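Local coordinates for long form salivary protein D7L1 (Aedes aegypti, PDB 3DXL), which binds and sequesters host biogenic amines and leukotrienes during blood feeding, holding lipids and amines in separate pockets of two odorant-binding-type domains, at residues Glu268-Ser271 / Phe276-Pro279; Glu8-Phe13 / Arg147-Ser152; Glu226-Asp231 / Glu253-Asp258. All blocks are in the same frame, centred on the assembly; numbering follows the deposited sequence.

Contact 1. Residues Glu268-Ser271 / Phe276-Pro279; sequences EVRS and FNLP
The C-terminal part of helix 257-271 meets the loop that follows it, in the amine-binding half of this two-domain odorant-binding-type protein. A CH-pi contact between Arg270 and Phe276 is the centre of it. Arg270 CG sits over the middle of the Phe276 ring, 3.6 Å from the ring centroid and 12° off the ring normal. Phe276 has CG anti to the backbone N (chi1 -173°), and this turns the ring back to the helix. The aliphatic stem of Arg270 passes across the ring at about a right angle. Its chain then bends at chi3 and carries the guanidinium away from a stacked position, with the two planes 72° apart. The charged end is used for a salt bridge from NH2 to Asp214. Val269 CG1 adds an apolar touch, 4.1 Å from Phe276 CE1. The loop also ties the two halves of the protein together. Arg27, at the start of helix 27-34, donates to the carbonyl oxygens of Asn277 and Leu278, and the Leu278 side chain touches helix 6-20. The Asn277 amide is held by the backbone N of Gln282, which donates to OD1. Glu268, the residue before Val269, binds noradrenaline. The amide nitrogen, Asn277 ND2, makes a weak hydrogen bond with Glu18 OE2 and comes 4.2 Å from Arg270 CD.

Contact 2. Residues Glu8-Phe13 / Arg147-Ser152; sequences EMLFIF and RQKKQS
The carbonyl oxygen of Gln151 is gripped twice by Arg147, the residue whose guanidinium meets Leu10 across the contact. Arg147 NE donates to Gln151 O at 2.8 Å. It lies in the carbonyl plane, while the oxygen is 18° out of the guanidinium plane. A weak bond from Arg147 NH1 to the same oxygen measures 3.2 Å. This pair braces a type II beta turn, Gln148 to Gln151, closed by Gln151 N to Gln148 O at 3.1 Å. Lys150 has the positive phi expected at the third position of such a turn. The Gln151 side chain is extended (chi1 -178°), and its OE1 accepts from Gln148 N in a nearly straight bond of 3.0 Å (174°). The turn lies in the loop that leads from helix 132-142 into helix 153-161, where Ser152 is the N-cap and its OG accepts from Glu155 N. The turn loop packs on helix 6-20 of the N-terminal odorant-binding-type domain. Leu10 is the side chain of that helix which reaches it. Tyr274 makes a cation-pi contact with Arg147 and also touches Leu10. Lys149, a residue that binds leukotriene E4, rests its aliphatic stem on the leucine, with Lys149 CG 4.2 Å from Leu10 CD2. That same methyl comes at the edge of the guanidinium and in its plane, where Leu10 CD2 is 3.7 Å from Arg147 NH2.

Contact 3. Residues Glu226-Asp231 / Glu253-Asp258; sequences EEVLND and ESSVKD. Unlike the reference sequence in segment 226-231: Glu227 (reference Lys).
The flat group here is the carbonyl of Ser254, a residue that packs on Val228, and a donor reaches its oxygen from each face. Lys257 N comes from one side at 3.1 Å and closes a type I beta turn, Ser254 to Lys257. Lys257 NZ comes from the opposite face at 2.9 Å, 53° out of the carbonyl plane. The turn joins helix 243-253 to helix 257-271, and Val256 holds the N-cap position of the second helix. Ser254 also forms an ST turn, its OG accepting from Val256 N at 3.1 Å. The same hydroxyl has a hydrogen bond with Leu251 O, near the end of helix 243-253. Helix 223-234 packs on this linker through one side chain, Val228. Its CG1, anti to the backbone N (chi1 163°), lies 3.6 Å from Ser254 CB. The other branch covers the next two residues: Val228 CG2 is 3.6 Å from Ser255 OG. Beside it, Leu229 touches Tyr247 and Leu251 of helix 243-253. This is van der Waals packing of one helix on the turn between two others, away from the ligand sites. Val228 and Val256 meet tip to tip, CG2 of the former 4.0 Å from CG1 of the latter.

In the fold
Contacts 1 and 2 are neighbours at the junction of the two domains, with centres 11 Å apart. They touch where Glu268 OE2 reaches Ser152 OG at 2.6 Å, a probable hydrogen bond. Glu268 binds noradrenaline and Lys149 of contact 2 binds leukotriene E4, so this junction carries residues of both pockets. The Leu10 side chain is about 9 Å from the Trp37 side chain and from Gly130, which also bind leukotriene E4. Contact 3 stands apart, its centre 25 Å from that of contact 1 and 28 Å from that of contact 2. It shares helix 257-271 with contact 1: residues 253-258 lead into the helix, and residues 268-271 lie toward its far end.

Contact 1. Residues Glu268-Ser271 / Phe276-Pro279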
loop_
_atom_site.group_PDB
_atom_site.type_symbol
_atom_site.label_atom_id
_atom_site.label_comp_id
_atom_site.label_asym_id
_atom_site.label_seq_id
_atom_site.Cartn_x
_atom_site.Cartn_y
_atom_site.Cartn_z
ATOM N N GLU A 268 -1.482 -11.804 3.233
ATOM C CA GLU A 268 -2.891 -11.846 2.836
ATOM C C GLU A 268 -3.798 -11.524 4.028
ATOM O O GLU A 268 -4.763 -10.761 3.899
ATOM C CB GLU A 268 -3.261 -13.205 2.232
ATOM C CG GLU A 268 -4.698 -13.276 1.672
ATOM C CD GLU A 268 -5.787 -13.542 2.721
ATOM O OE1 GLU A 268 -5.513 -14.236 3.721
ATOM O OE2 GLU A 268 -6.928 -13.058 2.531
ATOM N N VAL A 269 -3.499 -12.115 5.179
ATOM C CA VAL A 269 -4.269 -11.880 6.390
ATOM C C VAL A 269 -4.252 -10.394 6.755
ATOM O O VAL A 269 -5.297 -9.780 7.015
ATOM C CB VAL A 269 -3.741 -12.738 7.566
ATOM C CG1 VAL A 269 -4.388 -12.320 8.884
ATOM C CG2 VAL A 269 -4.014 -14.218 7.304
ATOM N N ARG A 270 -3.065 -9.797 6.756
ATOM C CA ARG A 270 -2.933 -8.396 7.131
ATOM C C ARG A 270 -3.554 -7.466 6.086
ATOM O O ARG A 270 -3.990 -6.356 6.428
ATOM C CB ARG A 270 -1.473 -8.058 7.421
ATOM C CG ARG A 270 -0.976 -8.759 8.679
ATOM C CD ARG A 270 0.431 -8.366 9.071
ATOM N NE ARG A 270 1.400 -8.985 8.175
ATOM C CZ ARG A 270 2.063 -8.339 7.216
ATOM N NH1 ARG A 270 1.879 -7.035 7.027
ATOM N NH2 ARG A 270 2.913 -9.001 6.436
ATOM N N SER A 271 -3.637 -7.908 4.828
ATOM C CA SER A 271 -4.254 -7.088 3.775
ATOM C C SER A 271 -5.756 -6.935 3.979
ATOM O O SER A 271 -6.377 -6.053 3.384
ATOM C CB SER A 271 -3.979 -7.626 2.366
ATOM O OG SER A 271 -4.850 -8.702 2.037
ATOM N N PHE A 276 -4.442 -3.230 10.632
ATOM C CA PHE A 276 -4.154 -4.467 11.389
ATOM C C PHE A 276 -3.304 -4.268 12.650
ATOM O O PHE A 276 -3.645 -4.764 13.726
ATOM C CB PHE A 276 -3.467 -5.464 10.452
ATOM C CG PHE A 276 -3.258 -6.835 11.038
ATOM C CD1 PHE A 276 -4.234 -7.812 10.899
ATOM C CD2 PHE A 276 -2.074 -7.157 11.694
ATOM C CE1 PHE A 276 -4.038 -9.089 11.411
ATOM C CE2 PHE A 276 -1.877 -8.438 12.216
ATOM C CZ PHE A 276 -2.862 -9.397 12.071
ATOM N N ASN A 277 -2.186 -3.560 12.501
ATOM C CA ASN A 277 -1.215 -3.397 13.580
ATOM C C ASN A 277 -1.298 -2.078 14.330
ATOM O O ASN A 277 -0.448 -1.811 15.187
ATOM C CB ASN A 277 0.204 -3.579 13.033
ATOM C CG ASN A 277 0.617 -5.037 12.949
ATOM O OD1 ASN A 277 0.312 -5.821 13.841
ATOM N ND2 ASN A 277 1.348 -5.396 11.894
ATOM N N LEU A 278 -2.300 -1.255 14.028
ATOM C CA LEU A 278 -2.283 0.112 14.553
ATOM C C LEU A 278 -2.655 0.251 16.035
ATOM O O LEU A 278 -1.908 0.874 16.787
ATOM C CB LEU A 278 -3.047 1.093 13.655
ATOM C CG LEU A 278 -2.590 1.137 12.194
ATOM C CD1 LEU A 278 -3.253 2.298 11.471
ATOM C CD2 LEU A 278 -1.087 1.221 12.066
ATOM N N PRO A 279 -3.796 -0.325 16.479
ATOM C CA PRO A 279 -4.065 -0.227 17.923
ATOM C C PRO A 279 -2.917 -0.783 18.784
ATOM O O PRO A 279 -2.610 -0.226 19.838
ATOM C CB PRO A 279 -5.346 -1.052 18.094
ATOM C CG PRO A 279 -6.018 -0.957 16.761
ATOM C CD PRO A 279 -4.880 -1.040 15.778
#

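Contact 2. Residues Glu8-Phe13 / Arg147-Ser152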
loop_
_atom_site.group_PDB
_atom_site.type_symbol
_atom_site.label_atom_id
_atom_site.label_comp_id
_atom_site.label_asym_id
_atom_site.label_seq_id
_atom_site.Cartn_x
_atom_site.Cartn_y
_atom_site.Cartn_z
ATOM N N GLU A 8 -5.130 3.503 -2.345
ATOM C CA GLU A 8 -3.725 3.880 -2.364
ATOM C C GLU A 8 -3.391 4.852 -1.241
ATOM O O GLU A 8 -2.331 4.750 -0.627
ATOM C CB GLU A 8 -3.317 4.428 -3.729
ATOM C CG GLU A 8 -3.278 3.337 -4.798
ATOM C CD GLU A 8 -3.085 3.862 -6.199
ATOM O OE1 GLU A 8 -3.817 4.791 -6.601
ATOM O OE2 GLU A 8 -2.233 3.319 -6.933
ATOM N N MET A 9 -4.300 5.790 -0.966
ATOM C CA MET A 9 -4.103 6.705 0.157
ATOM C C MET A 9 -4.271 5.994 1.493
ATOM O O MET A 9 -3.507 6.238 2.420
ATOM C CB MET A 9 -5.008 7.935 0.056
ATOM C CG MET A 9 -4.694 8.808 -1.147
ATOM S SD MET A 9 -2.945 9.290 -1.293
ATOM C CE MET A 9 -2.612 9.978 0.314
ATOM N N LEU A 10 -5.233 5.075 1.572
ATOM C CA LEU A 10 -5.406 4.307 2.797
ATOM C C LEU A 10 -4.134 3.502 3.080
ATOM O O LEU A 10 -3.672 3.422 4.225
ATOM C CB LEU A 10 -6.621 3.378 2.710
ATOM C CG LEU A 10 -6.953 2.587 3.978
ATOM C CD1 LEU A 10 -7.374 3.494 5.156
ATOM C CD2 LEU A 10 -8.029 1.575 3.659
ATOM N N PHE A 11 -3.560 2.901 2.035
ATOM C CA PHE A 11 -2.317 2.169 2.200
ATOM C C PHE A 11 -1.215 3.082 2.750
ATOM O O PHE A 11 -0.511 2.711 3.685
ATOM C CB PHE A 11 -1.864 1.530 0.892
ATOM C CG PHE A 11 -0.597 0.764 1.042
ATOM C CD1 PHE A 11 -0.608 -0.513 1.598
ATOM C CD2 PHE A 11 0.617 1.332 0.691
ATOM C CE1 PHE A 11 0.579 -1.218 1.786
ATOM C CE2 PHE A 11 1.808 0.637 0.868
ATOM C CZ PHE A 11 1.786 -0.645 1.416
ATOM N N ILE A 12 -1.056 4.257 2.147
ATOM C CA ILE A 12 -0.044 5.213 2.600
ATOM C C ILE A 12 -0.240 5.610 4.060
ATOM O O ILE A 12 0.687 5.525 4.866
ATOM C CB ILE A 12 -0.002 6.471 1.689
ATOM C CG1 ILE A 12 0.598 6.107 0.328
ATOM C CG2 ILE A 12 0.789 7.603 2.364
ATOM C CD1 ILE A 12 0.441 7.177 -0.742
ATOM N N PHE A 13 -1.452 6.033 4.411
ATOM C CA PHE A 13 -1.668 6.511 5.766
ATOM C C PHE A 13 -1.415 5.397 6.784
ATOM O O PHE A 13 -0.730 5.592 7.788
ATOM C CB PHE A 13 -3.081 7.084 5.960
ATOM C CG PHE A 13 -3.433 8.239 5.031
ATOM C CD1 PHE A 13 -2.497 9.204 4.683
ATOM C CD2 PHE A 13 -4.718 8.337 4.507
ATOM C CE1 PHE A 13 -2.848 10.259 3.834
ATOM C CE2 PHE A 13 -5.072 9.385 3.658
ATOM C CZ PHE A 13 -4.135 10.332 3.325
ATOM N N ARG A 147 -10.127 -2.543 -4.456
ATOM C CA ARG A 147 -10.162 -3.238 -3.183
ATOM C C ARG A 147 -10.908 -2.345 -2.174
ATOM O O ARG A 147 -10.583 -1.160 -1.997
ATOM C CB ARG A 147 -8.752 -3.543 -2.705
ATOM C CG ARG A 147 -8.665 -4.189 -1.339
ATOM C CD ARG A 147 -8.417 -3.169 -0.236
ATOM N NE ARG A 147 -8.373 -3.840 1.060
ATOM C CZ ARG A 147 -8.427 -3.216 2.232
ATOM N NH1 ARG A 147 -8.385 -3.925 3.351
ATOM N NH2 ARG A 147 -8.495 -1.879 2.283
ATOM N N GLN A 148 -11.905 -2.916 -1.510
ATOM C CA GLN A 148 -12.760 -2.188 -0.570
ATOM C C GLN A 148 -12.183 -2.250 0.831
ATOM O O GLN A 148 -11.367 -3.121 1.149
ATOM C CB GLN A 148 -14.175 -2.774 -0.578
ATOM C CG GLN A 148 -14.909 -2.616 -1.892
ATOM C CD GLN A 148 -15.468 -1.224 -2.100
ATOM O OE1 GLN A 148 -15.871 -0.548 -1.148
ATOM N NE2 GLN A 148 -15.504 -0.792 -3.349
ATOM N N LYS A 149 -12.584 -1.318 1.686
ATOM C CA LYS A 149 -12.147 -1.383 3.071
ATOM C C LYS A 149 -12.549 -2.723 3.674
ATOM O O LYS A 149 -13.650 -3.219 3.435
ATOM C CB LYS A 149 -12.720 -0.216 3.879
ATOM C CG LYS A 149 -12.210 1.136 3.397
ATOM C CD LYS A 149 -12.729 2.298 4.229
ATOM C CE LYS A 149 -11.857 2.527 5.440
ATOM N NZ LYS A 149 -12.268 3.778 6.122
ATOM N N LYS A 150 -11.630 -3.304 4.438
ATOM C CA LYS A 150 -11.827 -4.578 5.137
ATOM C C LYS A 150 -11.891 -5.792 4.195
ATOM O O LYS A 150 -12.305 -6.886 4.610
ATOM C CB LYS A 150 -13.051 -4.533 6.070
ATOM C CG LYS A 150 -13.065 -3.372 7.075
ATOM C CD LYS A 150 -11.976 -3.487 8.145
ATOM C CE LYS A 150 -12.234 -4.644 9.121
ATOM N NZ LYS A 150 -13.518 -4.536 9.885
ATOM N N GLN A 151 -11.452 -5.614 2.950
ATOM C CA GLN A 151 -11.435 -6.711 1.983
ATOM C C GLN A 151 -10.012 -7.235 1.778
ATOM O O GLN A 151 -9.092 -6.472 1.519
ATOM C CB GLN A 151 -12.039 -6.272 0.647
ATOM C CG GLN A 151 -12.082 -7.395 -0.382
ATOM C CD GLN A 151 -12.658 -6.966 -1.715
ATOM O OE1 GLN A 151 -12.527 -5.809 -2.130
ATOM N NE2 GLN A 151 -13.280 -7.920 -2.414
ATOM N N SER A 152 -9.827 -8.548 1.889
ATOM C CA SER A 152 -8.556 -9.146 1.492
ATOM C C SER A 152 -8.159 -8.662 0.103
ATOM O O SER A 152 -8.969 -8.727 -0.829
ATOM C CB SER A 152 -8.715 -10.655 1.443
ATOM O OG SER A 152 -7.615 -11.252 0.778
#

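Contact 3. Residues Glu226-Asp231 / Glu253-Asp258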
loop_
_atom_site.group_PDB
_atom_site.type_symbol
_atom_site.label_atom_id
_atom_site.label_comp_id
_atom_site.label_asym_id
_atom_site.label_seq_id
_atom_site.Cartn_x
_atom_site.Cartn_y
_atom_site.Cartn_z
ATOM N N GLU A 226 17.210 -12.433 -0.299
ATOM C CA GLU A 226 17.868 -11.441 -1.132
ATOM C C GLU A 226 18.680 -12.098 -2.241
ATOM O O GLU A 226 18.648 -11.655 -3.386
ATOM C CB GLU A 226 18.759 -10.525 -0.298
ATOM C CG GLU A 226 18.015 -9.393 0.402
ATOM C CD GLU A 226 18.899 -8.168 0.668
ATOM O OE1 GLU A 226 20.090 -8.337 0.992
ATOM O OE2 GLU A 226 18.398 -7.031 0.554
ATOM N N GLU A 227 19.391 -13.173 -1.901
ATOM C CA GLU A 227 20.163 -13.921 -2.889
ATOM C C GLU A 227 19.259 -14.524 -3.964
ATOM O O GLU A 227 19.534 -14.419 -5.156
ATOM C CB GLU A 227 20.986 -15.010 -2.199
ATOM C CG GLU A 227 22.113 -14.455 -1.342
ATOM C CD GLU A 227 22.742 -15.478 -0.413
ATOM O OE1 GLU A 227 22.156 -16.564 -0.193
ATOM O OE2 GLU A 227 23.830 -15.176 0.113
ATOM N N VAL A 228 18.153 -15.128 -3.537
ATOM C CA VAL A 228 17.176 -15.651 -4.487
ATOM C C VAL A 228 16.631 -14.545 -5.394
ATOM O O VAL A 228 16.545 -14.705 -6.600
ATOM C CB VAL A 228 16.017 -16.375 -3.766
ATOM C CG1 VAL A 228 14.818 -16.557 -4.699
ATOM C CG2 VAL A 228 16.482 -17.728 -3.216
ATOM N N LEU A 229 16.278 -13.406 -4.810
ATOM C CA LEU A 229 15.726 -12.330 -5.620
ATOM C C LEU A 229 16.738 -11.741 -6.589
ATOM O O LEU A 229 16.373 -11.353 -7.696
ATOM C CB LEU A 229 15.099 -11.241 -4.752
ATOM C CG LEU A 229 13.716 -11.585 -4.191
ATOM C CD1 LEU A 229 13.287 -10.484 -3.228
ATOM C CD2 LEU A 229 12.679 -11.774 -5.301
ATOM N N ASN A 230 18.003 -11.693 -6.173
ATOM C CA ASN A 230 19.078 -11.249 -7.060
ATOM C C ASN A 230 19.175 -12.162 -8.282
ATOM O O ASN A 230 19.294 -11.682 -9.415
ATOM C CB ASN A 230 20.419 -11.150 -6.319
ATOM C CG ASN A 230 20.505 -9.922 -5.406
ATOM O OD1 ASN A 230 19.753 -8.959 -5.565
ATOM N ND2 ASN A 230 21.418 -9.964 -4.444
ATOM N N ASP A 231 19.099 -13.475 -8.049
ATOM C CA ASP A 231 19.091 -14.450 -9.140
ATOM C C ASP A 231 17.848 -14.306 -10.019
ATOM O O ASP A 231 17.953 -14.321 -11.243
ATOM C CB ASP A 231 19.213 -15.879 -8.600
ATOM C CG ASP A 231 20.657 -16.302 -8.369
ATOM O OD1 ASP A 231 21.544 -15.426 -8.265
ATOM O OD2 ASP A 231 20.907 -17.523 -8.295
ATOM N N GLU A 253 9.087 -21.348 -6.594
ATOM C CA GLU A 253 9.889 -22.489 -7.028
ATOM C C GLU A 253 11.303 -22.488 -6.451
ATOM O O GLU A 253 12.080 -23.408 -6.719
ATOM C CB GLU A 253 9.898 -22.525 -8.555
ATOM C CG GLU A 253 8.493 -22.787 -9.124
ATOM C CD GLU A 253 8.373 -22.643 -10.637
ATOM O OE1 GLU A 253 9.392 -22.413 -11.323
ATOM O OE2 GLU A 253 7.235 -22.755 -11.144
ATOM N N SER A 254 11.620 -21.486 -5.628
ATOM C CA SER A 254 12.984 -21.267 -5.120
ATOM C C SER A 254 13.288 -21.995 -3.809
ATOM O O SER A 254 12.413 -22.575 -3.186
ATOM C CB SER A 254 13.211 -19.771 -4.894
ATOM O OG SER A 254 12.596 -19.371 -3.683
ATOM N N SER A 255 14.547 -21.911 -3.374
ATOM C CA SER A 255 14.971 -22.471 -2.094
ATOM C C SER A 255 14.401 -21.743 -0.869
ATOM O O SER A 255 14.589 -22.200 0.254
ATOM C CB SER A 255 16.497 -22.480 -2.007
ATOM O OG SER A 255 16.997 -21.154 -2.090
ATOM N N VAL A 256 13.704 -20.621 -1.071
ATOM C CA VAL A 256 13.031 -19.951 0.050
ATOM C C VAL A 256 11.512 -20.117 -0.047
ATOM O O VAL A 256 10.770 -19.396 0.615
ATOM C CB VAL A 256 13.444 -18.446 0.222
ATOM C CG1 VAL A 256 14.936 -18.326 0.464
ATOM C CG2 VAL A 256 13.020 -17.597 -0.981
ATOM N N LYS A 257 11.049 -21.081 -0.846
ATOM C CA LYS A 257 9.616 -21.198 -1.112
ATOM C C LYS A 257 8.760 -21.345 0.135
ATOM O O LYS A 257 7.679 -20.758 0.208
ATOM C CB LYS A 257 9.324 -22.317 -2.118
ATOM C CG LYS A 257 9.664 -23.735 -1.662
ATOM C CD LYS A 257 9.293 -24.789 -2.711
ATOM C CE LYS A 257 10.253 -24.831 -3.884
ATOM N NZ LYS A 257 11.581 -25.363 -3.482
ATOM N N ASP A 258 9.214 -22.124 1.116
ATOM C CA ASP A 258 8.417 -22.325 2.318
ATOM C C ASP A 258 8.285 -21.048 3.139
ATOM O O ASP A 258 7.181 -20.691 3.555
ATOM C CB ASP A 258 8.967 -23.479 3.157
ATOM C CG ASP A 258 8.872 -24.812 2.435
ATOM O OD1 ASP A 258 7.827 -25.078 1.809
ATOM O OD2 ASP A 258 9.851 -25.578 2.491
#